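Long-range contacts in UL18 protein (Human herpesvirus 5, PDB 3D2U), which is a viral MHC class I-like glycoprotein that probably protects infected cells from natural killer cells by engaging the host inhibitory receptor LILRB1: residues 9-14 with 92-97; 117-122 with 141-146; 189-194 with 265-270; 207-212 with 219-224. The protein carries 4 engineered substitutions. All coordinates share one frame; numbering follows the deposited sequence.

Interaction 1: residues 9-14 with 92-97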
loop_
_atom_site.group_PDB
_atom_site.type_symbol
_atom_site.label_atom_id
_atom_site.label_comp_id
_atom_site.label_asym_id
_atom_site.label_seq_id
_atom_site.Cartn_x
_atom_site.Cartn_y
_atom_site.Cartn_z
ATOM N N GLY A 9 -6.334 19.645 4.235
ATOM C CA GLY A 9 -5.846 20.970 4.580
ATOM C C GLY A 9 -4.558 20.860 5.367
ATOM O O GLY A 9 -4.549 20.373 6.500
ATOM N N ILE A 10 -3.460 21.301 4.764
ATOM C CA ILE A 10 -2.168 21.211 5.414
ATOM C C ILE A 10 -1.750 22.546 6.015
ATOM O O ILE A 10 -1.860 23.597 5.376
ATOM C CB ILE A 10 -1.053 20.760 4.425
ATOM C CG1 ILE A 10 -1.434 19.446 3.741
ATOM C CG2 ILE A 10 0.264 20.581 5.171
ATOM C CD1 ILE A 10 -2.501 19.592 2.675
ATOM N N PHE A 11 -1.282 22.499 7.256
ATOM C CA PHE A 11 -0.798 23.688 7.938
ATOM C C PHE A 11 0.719 23.555 7.985
ATOM O O PHE A 11 1.222 22.600 8.553
ATOM C CB PHE A 11 -1.340 23.760 9.379
ATOM C CG PHE A 11 -0.754 24.897 10.201
ATOM C CD1 PHE A 11 -1.436 26.104 10.333
ATOM C CD2 PHE A 11 0.498 24.770 10.808
ATOM C CE1 PHE A 11 -0.881 27.173 11.055
ATOM C CE2 PHE A 11 1.059 25.833 11.527
ATOM C CZ PHE A 11 0.371 27.031 11.651
ATOM N N ASP A 12 1.445 24.484 7.369
ATOM C CA ASP A 12 2.906 24.453 7.423
ATOM C C ASP A 12 3.389 25.661 8.246
ATOM O O ASP A 12 4.236 25.515 9.131
ATOM C CB ASP A 12 3.542 24.486 6.017
ATOM C CG ASP A 12 3.462 23.141 5.288
ATOM O OD1 ASP A 12 3.703 22.091 5.916
ATOM O OD2 ASP A 12 3.186 23.136 4.071
ATOM N N ASP A 13 2.832 26.838 7.949
ATOM C CA ASP A 13 3.155 28.117 8.620
ATOM C C ASP A 13 1.864 28.801 8.992
ATOM O O ASP A 13 0.780 28.373 8.604
ATOM C CB ASP A 13 3.807 29.122 7.667
ATOM C CG ASP A 13 5.291 29.026 7.627
ATOM O OD1 ASP A 13 5.847 28.087 8.224
ATOM O OD2 ASP A 13 5.905 29.901 6.980
ATOM N N THR A 14 2.002 29.917 9.696
ATOM C CA THR A 14 0.851 30.730 10.032
ATOM C C THR A 14 0.468 31.412 8.708
ATOM O O THR A 14 -0.645 31.885 8.545
ATOM C CB THR A 14 1.213 31.798 11.088
ATOM O OG1 THR A 14 2.528 32.300 10.818
ATOM C CG2 THR A 14 1.159 31.214 12.494
ATOM N N SER A 92 2.834 13.792 13.877
ATOM C CA SER A 92 3.469 13.465 12.602
ATOM C C SER A 92 3.322 14.582 11.578
ATOM O O SER A 92 4.277 14.943 10.910
ATOM C CB SER A 92 2.879 12.177 12.050
ATOM O OG SER A 92 2.996 11.157 13.017
ATOM N N GLN A 93 2.119 15.125 11.449
ATOM C CA GLN A 93 1.886 16.216 10.518
ATOM C C GLN A 93 0.633 16.972 10.919
ATOM O O GLN A 93 -0.379 16.382 11.287
ATOM C CB GLN A 93 1.747 15.692 9.081
ATOM C CG GLN A 93 1.447 16.779 8.058
ATOM C CD GLN A 93 1.261 16.234 6.651
ATOM O OE1 GLN A 93 0.799 15.105 6.465
ATOM N NE2 GLN A 93 1.593 17.047 5.654
ATOM N N SER A 94 0.710 18.292 10.867
ATOM C CA SER A 94 -0.433 19.109 11.209
ATOM C C SER A 94 -1.331 19.225 9.974
ATOM O O SER A 94 -1.285 20.233 9.266
ATOM C CB SER A 94 0.042 20.492 11.674
ATOM O OG SER A 94 1.011 21.036 10.785
ATOM N N VAL A 95 -2.115 18.172 9.715
ATOM C CA VAL A 95 -3.053 18.107 8.575
ATOM C C VAL A 95 -4.447 17.764 9.026
ATOM O O VAL A 95 -4.628 16.862 9.847
ATOM C CB VAL A 95 -2.787 16.949 7.572
ATOM C CG1 VAL A 95 -2.164 17.457 6.313
ATOM C CG2 VAL A 95 -1.985 15.841 8.227
ATOM N N LEU A 96 -5.439 18.447 8.471
ATOM C CA LEU A 96 -6.819 18.106 8.782
ATOM C C LEU A 96 -7.337 17.492 7.489
ATOM O O LEU A 96 -7.199 18.078 6.418
ATOM C CB LEU A 96 -7.647 19.342 9.148
ATOM C CG LEU A 96 -9.142 19.102 9.414
ATOM C CD1 LEU A 96 -9.330 18.239 10.656
ATOM C CD2 LEU A 96 -9.854 20.439 9.582
ATOM N N THR A 97 -7.888 16.291 7.589
ATOM C CA THR A 97 -8.437 15.585 6.439
ATOM C C THR A 97 -9.883 15.316 6.768
ATOM O O THR A 97 -10.170 14.699 7.788
ATOM C CB THR A 97 -7.776 14.221 6.231
ATOM O OG1 THR A 97 -7.794 13.490 7.467
ATOM C CG2 THR A 97 -6.352 14.382 5.730
#
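Ser94 OG donates to Phe11 O at 2.7 Å, the shortest polar bond across this contact, reaching the carbonyl 24° out of its plane. A chi1 of 47° sets OG between the serine's own N and carbonyl carbon, where it meets Phe11 O. It also lies at the rim of the Phe11 ring, close to the ring plane and 3.8 Å from CD2. The backbone of the same serine answers the other half of Phe11: Phe11 N donates to Ser94 O at 3.0 Å. Ser94 thus grips both N and O of Phe11, from the centre of an inverse gamma turn.

Beyond this point, strand 9-11 and strand 95-97 run antiparallel (169°) in the floor of the MHC class I platform. Gly9 and Leu96 form a hydrogen-bonded pair, Gly9 N to Leu96 O at 2.8 Å and Leu96 N to Gly9 O at 2.9 Å. Ile10 and Val95 form the adjoining non-hydrogen-bonded pair. Their side chains lie alongside each other, pointing the same way, and Ile10 CG1 meets Val95 CG1 at a tight 3.3 Å. Gln93 NE2 approaches Ile10 CG2 to 3.8 Å, while Gln93 OE1 bonds to the backbone of another protein chain, which Val95 also touches. On the other face of the sheet, Leu96 packs on Leu81 and Leu84 of helix 62-88 and on an apolar side chain of the bound peptide. Past the Phe11 N to Ser94 O bond, the next link is made by a serine hydroxyl in place of a backbone N-H, so the coupling of the two segments reaches Phe11 O.

Interaction 2: residues 117-122 with 141-146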
loop_
_atom_site.group_PDB
_atom_site.type_symbol
_atom_site.label_atom_id
_atom_site.label_comp_id
_atom_site.label_asym_id
_atom_site.label_seq_id
_atom_site.Cartn_x
_atom_site.Cartn_y
_atom_site.Cartn_z
ATOM N N PHE A 117 -13.961 13.701 10.061
ATOM C CA PHE A 117 -12.762 14.513 10.222
ATOM C C PHE A 117 -11.676 13.721 10.915
ATOM O O PHE A 117 -11.945 12.896 11.786
ATOM C CB PHE A 117 -13.029 15.757 11.075
ATOM C CG PHE A 117 -13.999 16.716 10.472
ATOM C CD1 PHE A 117 -15.343 16.396 10.386
ATOM C CD2 PHE A 117 -13.564 17.938 9.979
ATOM C CE1 PHE A 117 -16.246 17.277 9.814
ATOM C CE2 PHE A 117 -14.455 18.828 9.406
ATOM C CZ PHE A 117 -15.800 18.501 9.321
ATOM N N GLY A 118 -10.445 14.010 10.533
ATOM C CA GLY A 118 -9.302 13.368 11.134
ATOM C C GLY A 118 -8.179 14.383 11.177
ATOM O O GLY A 118 -7.982 15.132 10.222
ATOM N N TRP A 119 -7.467 14.451 12.295
ATOM C CA TRP A 119 -6.342 15.360 12.376
ATOM C C TRP A 119 -5.097 14.528 12.624
ATOM O O TRP A 119 -5.112 13.594 13.431
ATOM C CB TRP A 119 -6.531 16.412 13.474
ATOM C CG TRP A 119 -5.820 17.685 13.122
ATOM C CD1 TRP A 119 -6.094 18.513 12.068
ATOM C CD2 TRP A 119 -4.668 18.220 13.758
ATOM N NE1 TRP A 119 -5.171 19.527 12.005
ATOM C CE2 TRP A 119 -4.283 19.375 13.037
ATOM C CE3 TRP A 119 -3.913 17.838 14.865
ATOM C CZ2 TRP A 119 -3.186 20.148 13.388
ATOM C CZ3 TRP A 119 -2.829 18.601 15.207
ATOM C CH2 TRP A 119 -2.469 19.748 14.474
ATOM N N ASP A 120 -4.023 14.878 11.926
ATOM C CA ASP A 120 -2.767 14.150 12.035
ATOM C C ASP A 120 -3.018 12.644 11.936
ATOM O O ASP A 120 -2.444 11.858 12.681
ATOM C CB ASP A 120 -2.073 14.479 13.351
ATOM C CG ASP A 120 -0.688 13.898 13.434
ATOM O OD1 ASP A 120 -0.105 13.586 12.376
ATOM O OD2 ASP A 120 -0.174 13.757 14.562
ATOM N N GLY A 121 -3.886 12.255 11.007
ATOM C CA GLY A 121 -4.190 10.847 10.801
ATOM C C GLY A 121 -5.032 10.197 11.889
ATOM O O GLY A 121 -5.225 8.980 11.879
ATOM N N GLU A 122 -5.535 11.003 12.823
ATOM C CA GLU A 122 -6.349 10.514 13.935
ATOM C C GLU A 122 -7.792 10.932 13.759
ATOM O O GLU A 122 -8.072 12.104 13.533
ATOM C CB GLU A 122 -5.851 11.115 15.253
ATOM C CG GLU A 122 -4.393 10.851 15.566
ATOM C CD GLU A 122 -4.103 9.379 15.785
ATOM O OE1 GLU A 122 -4.920 8.699 16.440
ATOM O OE2 GLU A 122 -3.045 8.904 15.325
ATOM N N ILE A 141 -7.020 4.345 21.712
ATOM C CA ILE A 141 -5.824 4.090 20.909
ATOM C C ILE A 141 -5.191 5.348 20.317
ATOM O O ILE A 141 -4.123 5.275 19.709
ATOM C CB ILE A 141 -6.140 3.157 19.721
ATOM C CG1 ILE A 141 -7.163 3.830 18.797
ATOM C CG2 ILE A 141 -6.688 1.823 20.229
ATOM C CD1 ILE A 141 -7.380 3.112 17.472
ATOM N N SER A 142 -5.833 6.498 20.502
ATOM C CA SER A 142 -5.341 7.745 19.918
ATOM C C SER A 142 -4.595 8.718 20.823
ATOM O O SER A 142 -4.996 8.959 21.964
ATOM C CB SER A 142 -6.518 8.484 19.277
ATOM O OG SER A 142 -6.092 9.686 18.669
ATOM N N TRP A 143 -3.523 9.312 20.298
ATOM C CA TRP A 143 -2.779 10.286 21.084
ATOM C C TRP A 143 -3.673 11.482 21.385
ATOM O O TRP A 143 -3.331 12.323 22.218
ATOM C CB TRP A 143 -1.491 10.760 20.376
ATOM C CG TRP A 143 -1.630 11.656 19.135
ATOM C CD1 TRP A 143 -1.379 11.288 17.841
ATOM C CD2 TRP A 143 -1.905 13.073 19.096
ATOM N NE1 TRP A 143 -1.465 12.371 17.015
ATOM C CE2 TRP A 143 -1.784 13.481 17.749
ATOM C CE3 TRP A 143 -2.236 14.033 20.063
ATOM C CZ2 TRP A 143 -1.977 14.814 17.338
ATOM C CZ3 TRP A 143 -2.430 15.359 19.659
ATOM C CH2 TRP A 143 -2.297 15.736 18.304
ATOM N N LEU A 144 -4.824 11.550 20.713
ATOM C CA LEU A 144 -5.765 12.651 20.925
ATOM C C LEU A 144 -6.353 12.681 22.342
ATOM O O LEU A 144 -7.037 13.637 22.708
ATOM C CB LEU A 144 -6.913 12.602 19.898
ATOM C CG LEU A 144 -6.633 12.806 18.396
ATOM C CD1 LEU A 144 -7.967 12.990 17.680
ATOM C CD2 LEU A 144 -5.743 14.028 18.149
ATOM N N LYS A 145 -6.107 11.642 23.139
ATOM C CA LYS A 145 -6.630 11.638 24.502
ATOM C C LYS A 145 -5.941 12.763 25.286
ATOM O O LYS A 145 -6.493 13.292 26.248
ATOM C CB LYS A 145 -6.424 10.268 25.178
ATOM C CG LYS A 145 -5.001 9.722 25.174
ATOM C CD LYS A 145 -4.926 8.387 25.927
ATOM C CE LYS A 145 -4.029 7.378 25.213
ATOM N NZ LYS A 145 -4.635 6.886 23.932
ATOM N N GLN A 146 -4.756 13.158 24.826
ATOM C CA GLN A 146 -3.990 14.241 25.446
ATOM C C GLN A 146 -4.824 15.524 25.504
ATOM O O GLN A 146 -4.583 16.395 26.336
ATOM C CB GLN A 146 -2.695 14.491 24.652
ATOM C CG GLN A 146 -1.742 15.529 25.250
ATOM C CD GLN A 146 -1.260 15.166 26.649
ATOM O OE1 GLN A 146 -1.257 14.005 27.033
ATOM N NE2 GLN A 146 -0.846 16.167 27.411
HETATM O O HOH W 1 -1.952 7.662 18.125
#
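A type I' beta turn from Trp119 to Glu122 joins strands 110-119 and 122-127 in the alpha 2 half of the MHC class I platform, and it packs against the 3-10 segment 143-146 that leads to helix 148-156. Glu122 does most of the touching. Ser142 OG donates to Glu122 OE1 at 2.7 Å, from above the carboxylate plane and 35° out of it. A water completes a bridge alongside, giving to Glu122 OE2 and accepting from Trp143 N. The glutamate chain bends at chi2 (-65°), which folds the carboxylate back to the serine while CB lies 3.7 Å from Leu144 CG and CG lies 3.6 Å from Trp143 NE1.

The indole of Trp143 offers its edge to Asp120 and Trp119. Trp143 NE1 makes a weak bond to Asp120 OD2, 3.1 Å long and bent to 133° at the hydrogen. The stronger partners of this carboxylate lie outside the two segments: OD2 also accepts from Arg91 N and Ser92 N, and OD1 from Gln93 N, which hold it in place, the indole bond being a weak addition. At the far end of the indole, Trp143 CH2 meets Trp119 CZ3 rim to rim at 4.3 Å.

Interaction 3: residues 189-194 with 265-270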
loop_
_atom_site.group_PDB
_atom_site.type_symbol
_atom_site.label_atom_id
_atom_site.label_comp_id
_atom_site.label_asym_id
_atom_site.label_seq_id
_atom_site.Cartn_x
_atom_site.Cartn_y
_atom_site.Cartn_z
ATOM N N THR A 189 -17.230 -0.463 -18.873
ATOM C CA THR A 189 -16.108 -0.685 -19.760
ATOM C C THR A 189 -15.349 -1.943 -19.325
ATOM O O THR A 189 -14.736 -1.981 -18.253
ATOM C CB THR A 189 -15.199 0.553 -19.758
ATOM O OG1 THR A 189 -15.997 1.707 -20.060
ATOM C CG2 THR A 189 -14.113 0.422 -20.798
ATOM N N HIS A 190 -15.422 -2.977 -20.163
ATOM C CA HIS A 190 -14.765 -4.251 -19.900
ATOM C C HIS A 190 -13.259 -4.181 -20.152
ATOM O O HIS A 190 -12.794 -3.419 -20.993
ATOM C CB HIS A 190 -15.424 -5.356 -20.733
ATOM C CG HIS A 190 -16.892 -5.505 -20.465
ATOM N ND1 HIS A 190 -17.413 -5.527 -19.189
ATOM C CD2 HIS A 190 -17.950 -5.620 -21.305
ATOM C CE1 HIS A 190 -18.726 -5.647 -19.253
ATOM N NE2 HIS A 190 -19.078 -5.705 -20.525
ATOM N N PRO A 191 -12.483 -4.987 -19.419
ATOM C CA PRO A 191 -11.027 -5.004 -19.552
ATOM C C PRO A 191 -10.469 -5.707 -20.777
ATOM O O PRO A 191 -11.132 -6.518 -21.416
ATOM C CB PRO A 191 -10.592 -5.719 -18.282
ATOM C CG PRO A 191 -11.657 -6.801 -18.166
ATOM C CD PRO A 191 -12.941 -6.021 -18.461
ATOM N N VAL A 192 -9.230 -5.361 -21.087
ATOM C CA VAL A 192 -8.468 -6.009 -22.130
ATOM C C VAL A 192 -7.816 -7.012 -21.180
ATOM O O VAL A 192 -7.337 -6.613 -20.125
ATOM C CB VAL A 192 -7.409 -5.026 -22.728
ATOM C CG1 VAL A 192 -6.302 -5.793 -23.441
ATOM C CG2 VAL A 192 -8.074 -4.048 -23.695
ATOM N N VAL A 193 -7.865 -8.298 -21.503
ATOM C CA VAL A 193 -7.280 -9.311 -20.630
ATOM C C VAL A 193 -6.105 -9.998 -21.321
ATOM O O VAL A 193 -6.179 -10.337 -22.495
ATOM C CB VAL A 193 -8.344 -10.382 -20.211
ATOM C CG1 VAL A 193 -7.694 -11.493 -19.394
ATOM C CG2 VAL A 193 -9.454 -9.730 -19.400
ATOM N N LYS A 194 -5.012 -10.182 -20.591
ATOM C CA LYS A 194 -3.831 -10.827 -21.147
ATOM C C LYS A 194 -3.260 -11.808 -20.144
ATOM O O LYS A 194 -3.246 -11.532 -18.942
ATOM C CB LYS A 194 -2.782 -9.780 -21.515
ATOM C CG LYS A 194 -1.505 -10.372 -22.050
ATOM C CD LYS A 194 -0.692 -9.322 -22.781
ATOM C CE LYS A 194 0.528 -9.943 -23.439
ATOM N NZ LYS A 194 0.923 -9.131 -24.610
ATOM N N CYS A 265 -7.555 -18.454 -17.911
ATOM C CA CYS A 265 -7.887 -17.399 -16.974
ATOM C C CYS A 265 -9.307 -16.928 -17.246
ATOM O O CYS A 265 -9.637 -16.586 -18.374
ATOM C CB CYS A 265 -6.917 -16.234 -17.119
ATOM S SG CYS A 265 -7.331 -14.805 -16.078
ATOM N N ARG A 266 -10.140 -16.928 -16.211
ATOM C CA ARG A 266 -11.530 -16.499 -16.326
ATOM C C ARG A 266 -11.656 -15.119 -15.688
ATOM O O ARG A 266 -11.255 -14.927 -14.539
ATOM C CB ARG A 266 -12.458 -17.509 -15.619
ATOM C CG ARG A 266 -13.958 -17.164 -15.657
ATOM C CD ARG A 266 -14.827 -18.278 -15.025
ATOM N NE ARG A 266 -14.758 -19.532 -15.780
ATOM C CZ ARG A 266 -15.020 -20.737 -15.272
ATOM N NH1 ARG A 266 -15.377 -20.877 -13.994
ATOM N NH2 ARG A 266 -14.909 -21.812 -16.042
ATOM N N VAL A 267 -12.190 -14.156 -16.435
ATOM C CA VAL A 267 -12.354 -12.804 -15.905
ATOM C C VAL A 267 -13.809 -12.359 -16.034
ATOM O O VAL A 267 -14.355 -12.286 -17.134
ATOM C CB VAL A 267 -11.443 -11.783 -16.643
ATOM C CG1 VAL A 267 -11.756 -10.353 -16.167
ATOM C CG2 VAL A 267 -9.976 -12.111 -16.383
ATOM N N THR A 268 -14.434 -12.075 -14.900
ATOM C CA THR A 268 -15.824 -11.632 -14.871
ATOM C C THR A 268 -15.875 -10.183 -14.429
ATOM O O THR A 268 -15.405 -9.846 -13.348
ATOM C CB THR A 268 -16.667 -12.491 -13.891
ATOM O OG1 THR A 268 -16.683 -13.844 -14.355
ATOM C CG2 THR A 268 -18.109 -11.982 -13.796
ATOM N N HIS A 269 -16.429 -9.333 -15.286
ATOM C CA HIS A 269 -16.571 -7.916 -15.006
ATOM C C HIS A 269 -18.024 -7.584 -15.350
ATOM O O HIS A 269 -18.410 -7.614 -16.512
ATOM C CB HIS A 269 -15.601 -7.105 -15.876
ATOM C CG HIS A 269 -15.692 -5.626 -15.655
ATOM N ND1 HIS A 269 -16.103 -4.753 -16.638
ATOM C CD2 HIS A 269 -15.480 -4.873 -14.550
ATOM C CE1 HIS A 269 -16.145 -3.526 -16.150
ATOM N NE2 HIS A 269 -15.773 -3.571 -14.883
ATOM N N GLY A 270 -18.841 -7.287 -14.347
ATOM C CA GLY A 270 -20.244 -6.998 -14.614
ATOM C C GLY A 270 -20.927 -8.260 -15.123
ATOM O O GLY A 270 -20.680 -9.338 -14.584
#
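His190 and His269 meet through their ND1 atoms, 3.0 Å apart in a nearly straight hydrogen bond (161°) in which either may be the donor; the contact belongs to the membrane-proximal immunoglobulin C1-set domain, where strand 192-201 begins. The imidazoles stand almost perpendicular, planes at 87°, rim to rim with neither over the other's face. Thr189 O comes to 3.0 Å from His269 CE1, so two consecutive residues of 189-194 border the His269 ring, and Pro191 CD adds a third neighbour 3.9 Å from His269 ND1.

Further along, contact becomes purely apolar. Val193 and Val267 reach past one another from facing strands, Val193 CG1 lying 3.8 Å from Val267 CG2, and Pro191 CG reaches Val267 CG1 at 4.1 Å. The strand parts of the two segments belong to opposing sheets, strand 192-201 in one and strand 262-268 in the other, so the valines and the proline fill the layer between the sheets of the sandwich.

Second-shell groups flank both halves of the contact. The His190 ring stacks with Trp272, on which Pro191 also leans. Ser211 and Ile219 close round Val267. A chi1 of 180° carries the His269 ring toward 189-191, and on its far side NE2 forms a hydrogen bond with Pro216 O.

Interaction 4: residues 207-212 with 219-224. Engineered in segment 219-224: Gln220 (natural residue Asn).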
loop_
_atom_site.group_PDB
_atom_site.type_symbol
_atom_site.label_atom_id
_atom_site.label_comp_id
_atom_site.label_asym_id
_atom_site.label_seq_id
_atom_site.Cartn_x
_atom_site.Cartn_y
_atom_site.Cartn_z
ATOM N N ALA A 207 2.080 -18.774 -13.790
ATOM C CA ALA A 207 1.022 -18.344 -14.682
ATOM C C ALA A 207 0.596 -16.950 -14.226
ATOM O O ALA A 207 0.598 -16.659 -13.029
ATOM C CB ALA A 207 -0.151 -19.319 -14.599
ATOM N N PHE A 208 0.262 -16.082 -15.171
ATOM C CA PHE A 208 -0.183 -14.733 -14.833
ATOM C C PHE A 208 -1.379 -14.370 -15.706
ATOM O O PHE A 208 -1.579 -14.955 -16.767
ATOM C CB PHE A 208 0.946 -13.709 -15.043
ATOM C CG PHE A 208 1.331 -13.507 -16.488
ATOM C CD1 PHE A 208 0.650 -12.593 -17.290
ATOM C CD2 PHE A 208 2.375 -14.238 -17.047
ATOM C CE1 PHE A 208 1.007 -12.412 -18.628
ATOM C CE2 PHE A 208 2.739 -14.062 -18.383
ATOM C CZ PHE A 208 2.055 -13.148 -19.174
ATOM N N CYS A 209 -2.174 -13.411 -15.238
ATOM C CA CYS A 209 -3.353 -12.929 -15.950
ATOM C C CYS A 209 -3.674 -11.536 -15.435
ATOM O O CYS A 209 -3.968 -11.373 -14.251
ATOM C CB CYS A 209 -4.548 -13.836 -15.696
ATOM S SG CYS A 209 -6.000 -13.437 -16.724
ATOM N N THR A 210 -3.638 -10.551 -16.331
ATOM C CA THR A 210 -3.877 -9.143 -15.980
ATOM C C THR A 210 -5.031 -8.486 -16.750
ATOM O O THR A 210 -5.210 -8.727 -17.946
ATOM C CB THR A 210 -2.601 -8.304 -16.234
ATOM O OG1 THR A 210 -1.493 -8.907 -15.560
ATOM C CG2 THR A 210 -2.777 -6.881 -15.743
ATOM N N SER A 211 -5.808 -7.663 -16.050
ATOM C CA SER A 211 -6.934 -6.950 -16.647
ATOM C C SER A 211 -6.591 -5.460 -16.728
ATOM O O SER A 211 -6.116 -4.866 -15.757
ATOM C CB SER A 211 -8.208 -7.180 -15.820
ATOM O OG SER A 211 -8.661 -8.521 -15.961
ATOM N N TYR A 212 -6.837 -4.867 -17.894
ATOM C CA TYR A 212 -6.515 -3.465 -18.146
ATOM C C TYR A 212 -7.708 -2.589 -18.538
ATOM O O TYR A 212 -8.576 -3.010 -19.305
ATOM C CB TYR A 212 -5.481 -3.346 -19.278
ATOM C CG TYR A 212 -4.249 -4.226 -19.173
ATOM C CD1 TYR A 212 -4.304 -5.594 -19.488
ATOM C CD2 TYR A 212 -3.010 -3.676 -18.830
ATOM C CE1 TYR A 212 -3.152 -6.388 -19.466
ATOM C CE2 TYR A 212 -1.846 -4.462 -18.814
ATOM C CZ TYR A 212 -1.928 -5.815 -19.132
ATOM O OH TYR A 212 -0.792 -6.597 -19.123
ATOM N N ILE A 219 -14.156 -6.618 -10.039
ATOM C CA ILE A 219 -13.824 -7.608 -11.040
ATOM C C ILE A 219 -13.403 -8.900 -10.350
ATOM O O ILE A 219 -13.015 -8.887 -9.194
ATOM C CB ILE A 219 -12.665 -7.052 -11.912
ATOM C CG1 ILE A 219 -12.416 -7.928 -13.134
ATOM C CG2 ILE A 219 -11.396 -6.921 -11.052
ATOM C CD1 ILE A 219 -11.524 -7.236 -14.179
ATOM N N GLN A 220 -13.501 -10.017 -11.059
ATOM C CA GLN A 220 -13.098 -11.308 -10.519
ATOM C C GLN A 220 -12.188 -11.929 -11.573
ATOM O O GLN A 220 -12.545 -12.040 -12.747
ATOM C CB GLN A 220 -14.320 -12.204 -10.229
ATOM C CG GLN A 220 -13.964 -13.580 -9.649
ATOM C CD GLN A 220 -15.181 -14.384 -9.181
ATOM O OE1 GLN A 220 -15.099 -15.602 -8.988
ATOM N NE2 GLN A 220 -16.308 -13.704 -8.991
ATOM N N ILE A 221 -10.987 -12.288 -11.133
ATOM C CA ILE A 221 -9.959 -12.878 -11.974
ATOM C C ILE A 221 -9.623 -14.218 -11.331
ATOM O O ILE A 221 -9.162 -14.266 -10.193
ATOM C CB ILE A 221 -8.690 -11.989 -11.995
ATOM C CG1 ILE A 221 -9.017 -10.597 -12.546
ATOM C CG2 ILE A 221 -7.591 -12.667 -12.804
ATOM C CD1 ILE A 221 -9.804 -9.719 -11.592
ATOM N N THR A 222 -9.848 -15.303 -12.063
ATOM C CA THR A 222 -9.615 -16.645 -11.537
ATOM C C THR A 222 -8.842 -17.510 -12.535
ATOM O O THR A 222 -8.974 -17.352 -13.746
ATOM C CB THR A 222 -10.969 -17.321 -11.242
ATOM O OG1 THR A 222 -11.832 -16.372 -10.609
ATOM C CG2 THR A 222 -10.793 -18.516 -10.332
ATOM N N PHE A 223 -8.016 -18.414 -12.029
ATOM C CA PHE A 223 -7.280 -19.313 -12.912
ATOM C C PHE A 223 -8.051 -20.601 -12.891
ATOM O O PHE A 223 -8.462 -21.057 -11.828
ATOM C CB PHE A 223 -5.869 -19.603 -12.397
ATOM C CG PHE A 223 -4.981 -18.422 -12.414
ATOM C CD1 PHE A 223 -4.861 -17.609 -11.285
ATOM C CD2 PHE A 223 -4.309 -18.070 -13.581
ATOM C CE1 PHE A 223 -4.085 -16.464 -11.326
ATOM C CE2 PHE A 223 -3.534 -16.924 -13.628
ATOM C CZ PHE A 223 -3.421 -16.117 -12.499
ATOM N N ILE A 224 -8.280 -21.193 -14.048
ATOM C CA ILE A 224 -8.986 -22.455 -14.023
ATOM C C ILE A 224 -7.996 -23.540 -14.396
ATOM O O ILE A 224 -7.395 -23.533 -15.478
ATOM C CB ILE A 224 -10.198 -22.503 -14.973
ATOM C CG1 ILE A 224 -11.033 -21.218 -14.861
ATOM C CG2 ILE A 224 -11.075 -23.699 -14.588
ATOM C CD1 ILE A 224 -11.609 -20.965 -13.489
#
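The Phe223 ring turns an edge to the facing strand: Phe208 C lies in the ring plane, 3.9 Å from Phe223 CE2, while Cys209 CB approaches the same CE2 obliquely, also at 3.9 Å. Ala207 CB adds a looser touch to that atom, at 4.3 Å. With CG beside its backbone N, a chi1 of -67° directs the phenyl group toward 207-209 across the interface between the sheets of the immunoglobulin C1-set sandwich. On the outer side of strand 207-212, one face of the Tyr212 ring carries the methyl CG2 of Thr210, offset toward the rim, and His250 meets that tyrosine with its ring nearly perpendicular.

No hydrogen bond joins the two segments. Strands 207-212 and 220-224 belong to opposing sheets, their axes 8.3 Å apart at closest and 156° between their directions, so the contact is made by inward side chains, some of them resting on the backbone of 207-209. Cys209 faces across, its SG 4.3 Å from Ile221 CG2, and is joined in a disulfide to Cys265, the bridge between sheets characteristic of immunoglobulin domains. Ile278 packs beside Cys209 and Phe223, and Val193 beside Cys209 and Ser211.

Near the other end, Ser211 is enclosed by hydrocarbon. Its OG is buried without a hydrogen-bond partner in the model, with Ile221 CG1 at 4.0 Å and the extended Ile219 side chain bringing CD1 to 3.6 Å from the same OG.

Overall arrangement
The four contacts fall into two groups on opposite sides of the chain's centre, with centres about 40 Å apart between groups. Interactions 1 and 2 lie in the MHC platform, centres 13 Å apart, and share the sheet in which strands 95-104 and 110-119 are neighbours; Thr97 O and Gly118 N, 2.8 Å apart, join them. The bound peptide reaches both, by Leu96 and Phe117. Interactions 3 and 4 lie in the immunoglobulin domain, centres 8 Å apart, and are tied by the disulfide between their two cysteines and by Arg266 N to Thr222 O (2.8 Å).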